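PDB 6KD7: polyprenyl synthetase from Nonlabens dokdonensis, which probably joins isopentenyl pyrophosphate to allylic pyrophosphates, with magnesium as cofactor, to make longer isoprenoid chains such as geranylgeranyl pyrophosphate. Local coordinates for residues P159-M164 with K233-Y238; L239-N244 with E279-A284; K168-V173 with L201-Q206. All blocks are in the same frame, centred on the assembly; numbering follows the deposited sequence.

The three contacts form a series through the all-helical isoprenoid synthase fold. Contact 1 sits in the middle: it shares helix 158-183 with contact 3 and helix 236-241 with contact 2, and its centre is about 13 Å from each of theirs, while contacts 2 and 3 are about 23 Å apart between centres. In sequence, both segments of contact 3 fall between the two of contact 1, and contact 2 follows. Contact 3 lies near the centre of the chain and includes pyrophosphate-contacting F205; contacts 1 and 3 both lie near bound magnesium, through Y161 and Q206; contact 2 lies farther out. The series therefore runs from the ligand site toward the periphery of the helical bundle.

Contact 1 (P159-M164 with K233-Y238)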
# COMPACT_ATOMS: atom_id res chain seq x y z
N PRO A 159 -1.61 2.06 -40.76
CA PRO A 159 -0.94 3.32 -41.04
C PRO A 159 -0.56 4.07 -39.77
O PRO A 159 0.54 4.60 -39.70
CB PRO A 159 -1.92 4.11 -41.91
CG PRO A 159 -2.75 3.02 -42.58
CD PRO A 159 -2.83 1.87 -41.57
N GLU A 160 -1.45 4.12 -38.79
CA GLU A 160 -1.15 4.85 -37.52
C GLU A 160 -0.04 4.11 -36.78
O GLU A 160 0.85 4.77 -36.30
CB GLU A 160 -2.38 4.92 -36.63
CG GLU A 160 -3.44 5.89 -37.10
CD GLU A 160 -4.68 5.76 -36.22
OE1 GLU A 160 -5.18 4.65 -36.05
OE2 GLU A 160 -5.03 6.75 -35.60
N TYR A 161 -0.08 2.79 -36.71
CA TYR A 161 0.99 1.97 -36.11
C TYR A 161 2.33 2.25 -36.84
O TYR A 161 3.36 2.42 -36.15
CB TYR A 161 0.65 0.48 -36.12
CG TYR A 161 1.69 -0.34 -35.40
CD1 TYR A 161 1.75 -0.34 -34.00
CD2 TYR A 161 2.70 -1.00 -36.10
CE1 TYR A 161 2.75 -1.04 -33.32
CE2 TYR A 161 3.73 -1.67 -35.44
CZ TYR A 161 3.74 -1.70 -34.05
OH TYR A 161 4.76 -2.34 -33.42
N LEU A 162 2.36 2.30 -38.19
CA LEU A 162 3.65 2.45 -38.92
C LEU A 162 4.21 3.85 -38.67
O LEU A 162 5.42 3.99 -38.46
CB LEU A 162 3.45 2.17 -40.41
CG LEU A 162 3.12 0.71 -40.71
CD1 LEU A 162 2.70 0.54 -42.18
CD2 LEU A 162 4.29 -0.19 -40.35
N ASN A 163 3.34 4.84 -38.63
CA ASN A 163 3.72 6.23 -38.28
C ASN A 163 4.31 6.25 -36.87
O ASN A 163 5.36 6.91 -36.66
CB ASN A 163 2.53 7.17 -38.47
CG ASN A 163 2.93 8.59 -38.17
OD1 ASN A 163 3.80 9.10 -38.85
ND2 ASN A 163 2.45 9.18 -37.09
N MET A 164 3.73 5.51 -35.91
CA MET A 164 4.22 5.56 -34.53
C MET A 164 5.63 4.94 -34.47
O MET A 164 6.56 5.59 -33.90
CB MET A 164 3.24 4.87 -33.59
CG MET A 164 3.72 4.80 -32.14
SD MET A 164 4.85 3.43 -31.79
CE MET A 164 3.74 2.03 -31.94
N LYS A 233 -0.03 -5.44 -26.28
CA LYS A 233 0.47 -4.37 -27.19
C LYS A 233 -0.03 -4.69 -28.59
O LYS A 233 0.16 -5.82 -29.07
CB LYS A 233 1.99 -4.26 -27.19
CG LYS A 233 2.56 -3.69 -25.91
CD LYS A 233 3.34 -2.39 -26.08
CE LYS A 233 4.51 -2.31 -25.12
NZ LYS A 233 4.08 -2.11 -23.71
N LYS A 234 -0.69 -3.73 -29.21
CA LYS A 234 -1.27 -3.93 -30.56
C LYS A 234 -0.15 -3.67 -31.60
O LYS A 234 -0.04 -2.52 -32.08
CB LYS A 234 -2.49 -3.01 -30.68
CG LYS A 234 -3.70 -3.46 -29.86
CD LYS A 234 -4.96 -2.65 -30.14
CE LYS A 234 -4.89 -1.22 -29.65
NZ LYS A 234 -4.96 -1.18 -28.17
N THR A 235 0.71 -4.65 -31.82
CA THR A 235 1.85 -4.53 -32.75
C THR A 235 1.41 -4.98 -34.14
O THR A 235 0.25 -5.38 -34.31
CB THR A 235 3.05 -5.33 -32.27
OG1 THR A 235 2.75 -6.72 -32.37
CG2 THR A 235 3.50 -4.98 -30.87
N TYR A 236 2.31 -4.89 -35.12
CA TYR A 236 1.95 -5.18 -36.52
C TYR A 236 1.40 -6.60 -36.61
O TYR A 236 0.44 -6.82 -37.32
CB TYR A 236 3.16 -4.99 -37.43
CG TYR A 236 2.85 -4.92 -38.90
CD1 TYR A 236 2.53 -3.72 -39.51
CD2 TYR A 236 2.88 -6.06 -39.68
CE1 TYR A 236 2.23 -3.65 -40.85
CE2 TYR A 236 2.59 -6.01 -41.03
CZ TYR A 236 2.27 -4.80 -41.62
OH TYR A 236 1.99 -4.76 -42.94
N LEU A 237 1.98 -7.50 -35.83
CA LEU A 237 1.59 -8.92 -35.81
C LEU A 237 0.11 -9.02 -35.40
O LEU A 237 -0.64 -9.67 -36.11
CB LEU A 237 2.50 -9.55 -34.75
CG LEU A 237 2.72 -11.06 -34.80
CD1 LEU A 237 2.90 -11.54 -36.23
CD2 LEU A 237 3.92 -11.43 -33.96
N TYR A 238 -0.31 -8.33 -34.34
CA TYR A 238 -1.73 -8.36 -33.91
C TYR A 238 -2.64 -7.63 -34.90
O TYR A 238 -3.67 -8.18 -35.26
CB TYR A 238 -1.89 -7.75 -32.52
CG TYR A 238 -3.31 -7.50 -32.09
CD1 TYR A 238 -3.93 -6.29 -32.35
CD2 TYR A 238 -4.03 -8.46 -31.40
CE1 TYR A 238 -5.23 -6.05 -31.95
CE2 TYR A 238 -5.33 -8.23 -31.00
CZ TYR A 238 -5.93 -7.02 -31.27
OH TYR A 238 -7.21 -6.78 -30.88
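Y161 lays its ring against the turn at K234-Y236, where, in the all-helical isoprenoid synthase fold, the loop leads into helix 236-241 beside helix 158-183. This is the tight part. With CG anti to the backbone N (chi1 -175°), the ring reaches across to the turn, and one face is covered by backbone: T235 C stands 4.0 Å above the plane, toward the rim, and Y236 N comes within 3.5 Å of Y161 CE2. Y161 CD2 in turn meets the Y236 ring at its edge. K234 O approaches Y161 CE1 obliquely at 3.4 Å. K234 is the centre of an inverse gamma turn, closed by a weak bond from T235 N to K233 O, and T235 then takes the N-cap position of the helix. Beside the phenol end, T235 CB lies 3.6 Å from Y161 OH.

The looser side is at L162, partly exposed, which sends CD2 to Y236 CD1 at 4.0 Å. Across the Y161 ring from there, K234 leads its side chain away, and NZ bonds to the carbonyls of F150 and R153.

The Y161 side chain is about 6 Å from a bound magnesium ion, and its polar end faces the family's second aspartate-rich motif, to which D210 belongs. One carboxylate oxygen, D210 OD2, is hydrogen-bonded to both Y161 OH and Y236 N, tying the ring and the helix start to the same atom.

Contact 2 (L239-N244 with E279-A284); sequences LKSIEN and EQSGGA
S241 and G283 bring their backbones to 4.0 Å between CA atoms, where the end of helix 236-241 runs into a type I beta turn (S241 to N244) and meets the glycine-bearing junction between helices 264-281 and 283-303. G282 makes that junction: its positive phi of 97° breaks the first helix, and the same residue sits at the N-cap position of the next.

Side chains at the centre are small. The S241 hydroxyl lies over G283, with S241 OG 3.4 Å from G283 CA, a spacing that depends on the missing side chain there. Next to it are the two serine hydroxyls, S241 OG and S281 OG, 3.1 Å apart. Each is already bonded within its own helix, S241 OG to the carbonyl of L237 and S281 OG to those of F277 and F278. S281 places its OG between the backbone N and the carbonyl carbon (chi1 60°), and this turns the hydroxyl back toward its helix and also brings it to 3.3 Å from S241 CB.

Farther along the turn, N244 CB packs on S281 CB at 4.0 Å. On the other flank K240 touches with its root: K240 CB is 4.0 Å from G283 CA, after which the chain bends at chi2 and chi3 and leaves. K240 NZ is 2.8 Å from E243 OE1 in a salt bridge in which the oxygen offers its syn lone pair.

L251 of helix 248-254 also packs on S241. The chemistry implies close approach by smallness: glycine and two serines let the chains close up, the hydroxyls have carbonyl partners in their own helices, and the lysine charge is paired within its own segment.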
# COMPACT_ATOMS: atom_id res chain seq x y z
N LEU A 239 -2.22 -6.46 -35.38
CA LEU A 239 -3.05 -5.62 -36.27
C LEU A 239 -3.39 -6.37 -37.56
O LEU A 239 -4.50 -6.23 -38.03
CB LEU A 239 -2.32 -4.31 -36.54
CG LEU A 239 -2.20 -3.36 -35.35
CD1 LEU A 239 -1.38 -2.14 -35.72
CD2 LEU A 239 -3.56 -2.95 -34.84
N LYS A 240 -2.45 -7.15 -38.09
CA LYS A 240 -2.65 -7.91 -39.35
C LYS A 240 -3.49 -9.16 -39.05
O LYS A 240 -4.36 -9.48 -39.84
CB LYS A 240 -1.31 -8.30 -39.98
CG LYS A 240 -0.47 -7.14 -40.48
CD LYS A 240 -1.19 -6.23 -41.45
CE LYS A 240 -1.28 -6.81 -42.85
NZ LYS A 240 -2.10 -5.91 -43.69
N SER A 241 -3.24 -9.82 -37.93
CA SER A 241 -4.00 -11.02 -37.49
C SER A 241 -5.50 -10.70 -37.40
O SER A 241 -6.29 -11.51 -37.89
CB SER A 241 -3.44 -11.53 -36.24
OG SER A 241 -2.14 -12.05 -36.44
N ILE A 242 -5.89 -9.52 -36.92
CA ILE A 242 -7.33 -9.24 -36.71
C ILE A 242 -7.99 -8.80 -38.01
O ILE A 242 -9.17 -8.51 -37.96
CB ILE A 242 -7.57 -8.22 -35.58
CG1 ILE A 242 -6.98 -6.84 -35.87
CG2 ILE A 242 -7.08 -8.80 -34.26
CD1 ILE A 242 -7.59 -5.71 -35.03
N GLU A 243 -7.26 -8.69 -39.12
CA GLU A 243 -7.88 -8.36 -40.43
C GLU A 243 -8.66 -9.60 -40.92
O GLU A 243 -9.55 -9.45 -41.75
CB GLU A 243 -6.82 -7.89 -41.43
CG GLU A 243 -6.42 -6.44 -41.22
CD GLU A 243 -5.25 -5.97 -42.08
OE1 GLU A 243 -4.61 -6.82 -42.71
OE2 GLU A 243 -5.00 -4.76 -42.13
N ASN A 244 -8.37 -10.74 -40.31
CA ASN A 244 -9.02 -12.03 -40.64
C ASN A 244 -10.27 -12.19 -39.77
O ASN A 244 -10.12 -12.50 -38.58
CB ASN A 244 -8.04 -13.18 -40.43
CG ASN A 244 -8.55 -14.50 -40.98
OD1 ASN A 244 -7.76 -15.36 -41.36
ND2 ASN A 244 -9.85 -14.65 -41.03
N GLU A 279 -0.24 -17.27 -36.64
CA GLU A 279 0.09 -18.15 -37.80
C GLU A 279 -1.18 -18.33 -38.62
O GLU A 279 -1.26 -17.78 -39.76
CB GLU A 279 0.69 -19.50 -37.41
CG GLU A 279 1.46 -19.43 -36.11
CD GLU A 279 2.37 -20.58 -35.75
OE1 GLU A 279 3.35 -20.78 -36.48
OE2 GLU A 279 2.14 -21.22 -34.69
N GLN A 280 -2.20 -18.96 -38.04
CA GLN A 280 -3.39 -19.41 -38.80
C GLN A 280 -4.07 -18.20 -39.43
O GLN A 280 -4.61 -18.37 -40.50
CB GLN A 280 -4.36 -20.21 -37.93
CG GLN A 280 -3.78 -21.54 -37.45
CD GLN A 280 -4.77 -22.30 -36.60
OE1 GLN A 280 -5.80 -21.76 -36.17
NE2 GLN A 280 -4.47 -23.56 -36.33
N SER A 281 -4.06 -17.01 -38.85
CA SER A 281 -4.78 -15.85 -39.42
C SER A 281 -4.11 -15.35 -40.70
O SER A 281 -4.78 -14.62 -41.44
CB SER A 281 -4.88 -14.73 -38.43
OG SER A 281 -3.59 -14.28 -38.06
N GLY A 282 -2.82 -15.60 -40.90
CA GLY A 282 -2.04 -14.93 -41.96
C GLY A 282 -1.24 -13.73 -41.46
O GLY A 282 -0.48 -13.17 -42.24
N GLY A 283 -1.42 -13.36 -40.18
CA GLY A 283 -0.76 -12.21 -39.55
C GLY A 283 0.75 -12.38 -39.50
O GLY A 283 1.46 -11.39 -39.77
N ALA A 284 1.24 -13.56 -39.14
CA ALA A 284 2.69 -13.84 -39.05
C ALA A 284 3.33 -13.68 -40.44
O ALA A 284 4.30 -12.93 -40.58
CB ALA A 284 2.91 -15.22 -38.51

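Contact 3 (K168-V173 with L201-Q206)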
# COMPACT_ATOMS: atom_id res chain seq x y z
N LYS A 168 9.12 6.57 -33.29
CA LYS A 168 9.66 6.08 -32.01
C LYS A 168 11.00 5.37 -32.22
O LYS A 168 11.82 5.40 -31.28
CB LYS A 168 8.67 5.12 -31.34
CG LYS A 168 8.93 4.81 -29.87
CD LYS A 168 8.30 3.50 -29.50
CE LYS A 168 7.53 3.55 -28.20
NZ LYS A 168 7.85 2.40 -27.31
N THR A 169 11.15 4.64 -33.32
CA THR A 169 12.36 3.81 -33.50
C THR A 169 13.13 4.04 -34.81
O THR A 169 14.25 3.63 -34.85
CB THR A 169 11.99 2.33 -33.44
OG1 THR A 169 11.31 2.02 -34.64
CG2 THR A 169 11.08 1.98 -32.28
N SER A 170 12.54 4.64 -35.84
CA SER A 170 13.22 4.74 -37.15
C SER A 170 13.87 6.09 -37.43
O SER A 170 14.95 6.10 -37.96
CB SER A 170 12.28 4.37 -38.24
OG SER A 170 11.78 3.07 -38.04
N VAL A 171 13.23 7.19 -37.05
CA VAL A 171 13.82 8.53 -37.37
C VAL A 171 15.24 8.63 -36.82
O VAL A 171 16.04 9.32 -37.44
CB VAL A 171 12.94 9.72 -36.93
CG1 VAL A 171 11.64 9.73 -37.70
CG2 VAL A 171 12.69 9.73 -35.44
N LEU A 172 15.57 8.00 -35.70
CA LEU A 172 16.91 8.12 -35.12
C LEU A 172 17.90 7.30 -35.95
O LEU A 172 19.08 7.62 -35.90
CB LEU A 172 16.93 7.67 -33.67
CG LEU A 172 18.28 7.66 -32.97
CD1 LEU A 172 18.85 9.07 -32.83
CD2 LEU A 172 18.17 6.97 -31.61
N VAL A 173 17.45 6.27 -36.63
CA VAL A 173 18.33 5.49 -37.55
C VAL A 173 18.72 6.40 -38.72
O VAL A 173 19.91 6.53 -38.97
CB VAL A 173 17.63 4.21 -38.03
CG1 VAL A 173 18.57 3.41 -38.93
CG2 VAL A 173 17.22 3.35 -36.83
N LEU A 201 15.24 1.04 -43.24
CA LEU A 201 15.97 0.02 -42.47
C LEU A 201 15.33 -0.07 -41.08
O LEU A 201 15.31 -1.17 -40.50
CB LEU A 201 17.44 0.43 -42.38
CG LEU A 201 18.36 -0.56 -41.67
CD1 LEU A 201 18.65 -1.78 -42.53
CD2 LEU A 201 19.66 0.10 -41.27
N GLY A 202 15.01 1.07 -40.49
CA GLY A 202 14.57 1.16 -39.08
C GLY A 202 13.19 0.54 -38.96
O GLY A 202 12.96 -0.21 -38.02
N LEU A 203 12.35 0.77 -39.96
CA LEU A 203 11.01 0.16 -40.01
C LEU A 203 11.12 -1.36 -40.16
O LEU A 203 10.42 -2.09 -39.44
CB LEU A 203 10.21 0.82 -41.12
CG LEU A 203 9.68 2.23 -40.83
CD1 LEU A 203 9.08 2.84 -42.10
CD2 LEU A 203 8.64 2.22 -39.71
N ALA A 204 11.97 -1.86 -41.04
CA ALA A 204 12.21 -3.31 -41.18
C ALA A 204 12.68 -3.85 -39.83
O ALA A 204 12.26 -4.93 -39.42
CB ALA A 204 13.22 -3.59 -42.28
N PHE A 205 13.63 -3.18 -39.22
CA PHE A 205 14.24 -3.66 -37.96
C PHE A 205 13.13 -3.79 -36.85
O PHE A 205 13.08 -4.77 -36.09
CB PHE A 205 15.37 -2.70 -37.59
CG PHE A 205 16.21 -3.10 -36.42
CD1 PHE A 205 16.84 -4.35 -36.40
CD2 PHE A 205 16.40 -2.23 -35.35
CE1 PHE A 205 17.63 -4.73 -35.32
CE2 PHE A 205 17.21 -2.61 -34.28
CZ PHE A 205 17.79 -3.87 -34.25
N GLN A 206 12.26 -2.80 -36.74
CA GLN A 206 11.23 -2.75 -35.68
C GLN A 206 10.15 -3.79 -36.00
O GLN A 206 9.71 -4.46 -35.06
CB GLN A 206 10.62 -1.36 -35.58
CG GLN A 206 9.53 -1.28 -34.54
CD GLN A 206 9.95 -1.76 -33.17
OE1 GLN A 206 9.22 -2.50 -32.53
NE2 GLN A 206 11.12 -1.33 -32.72
O HOH W 1 14.11 0.61 -35.69
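S170 and G202 are the closest pair where segment 168-173 of helix 158-183 passes segment 201-206 of helix 188-215, their CA atoms 4.3 Å apart. The short segments run roughly antiparallel, 143° between their directions, with axes 8.0 Å apart.

From S170 CB outward, the first neighbour is G202 C, 4.0 Å from that CB, in the backbone of the facing helix. With chi1 at -58°, OG lies anti to the carbonyl carbon. G202, having no side chain, lets S170 OG come down on the G202-L203 peptide, 3.0 Å from G202 C. L203 N is equally near but badly angled for a bond, so this is tight packing; the hydroxyl also meets L203 CG.

To one side V173 packs beside it, CG2 toward G202 CA and CG1 against L201 CD2. To the other, T169 crosses Q206 at about a right angle, T169 OG1 lying 3.6 Å from Q206 CB while it bonds to the carbonyl of I165. Helix 158-183 widens into a pi-type turn here, and a water donates to T169 O at 3.1 Å and to G202 O at 2.7 Å, bridging the two helices.

F205 and Q206 are the family's FQ motif, just ahead of the second aspartate-rich motif; F205 touches pyrophosphate, and the Q206 side chain is about 4 Å from magnesium. Around the pair, helix 42-54 packs on L172, V173 and F205, helix 123-150 on V171, helix 283-303 on L203, and helix 309-322 on L201 and F205.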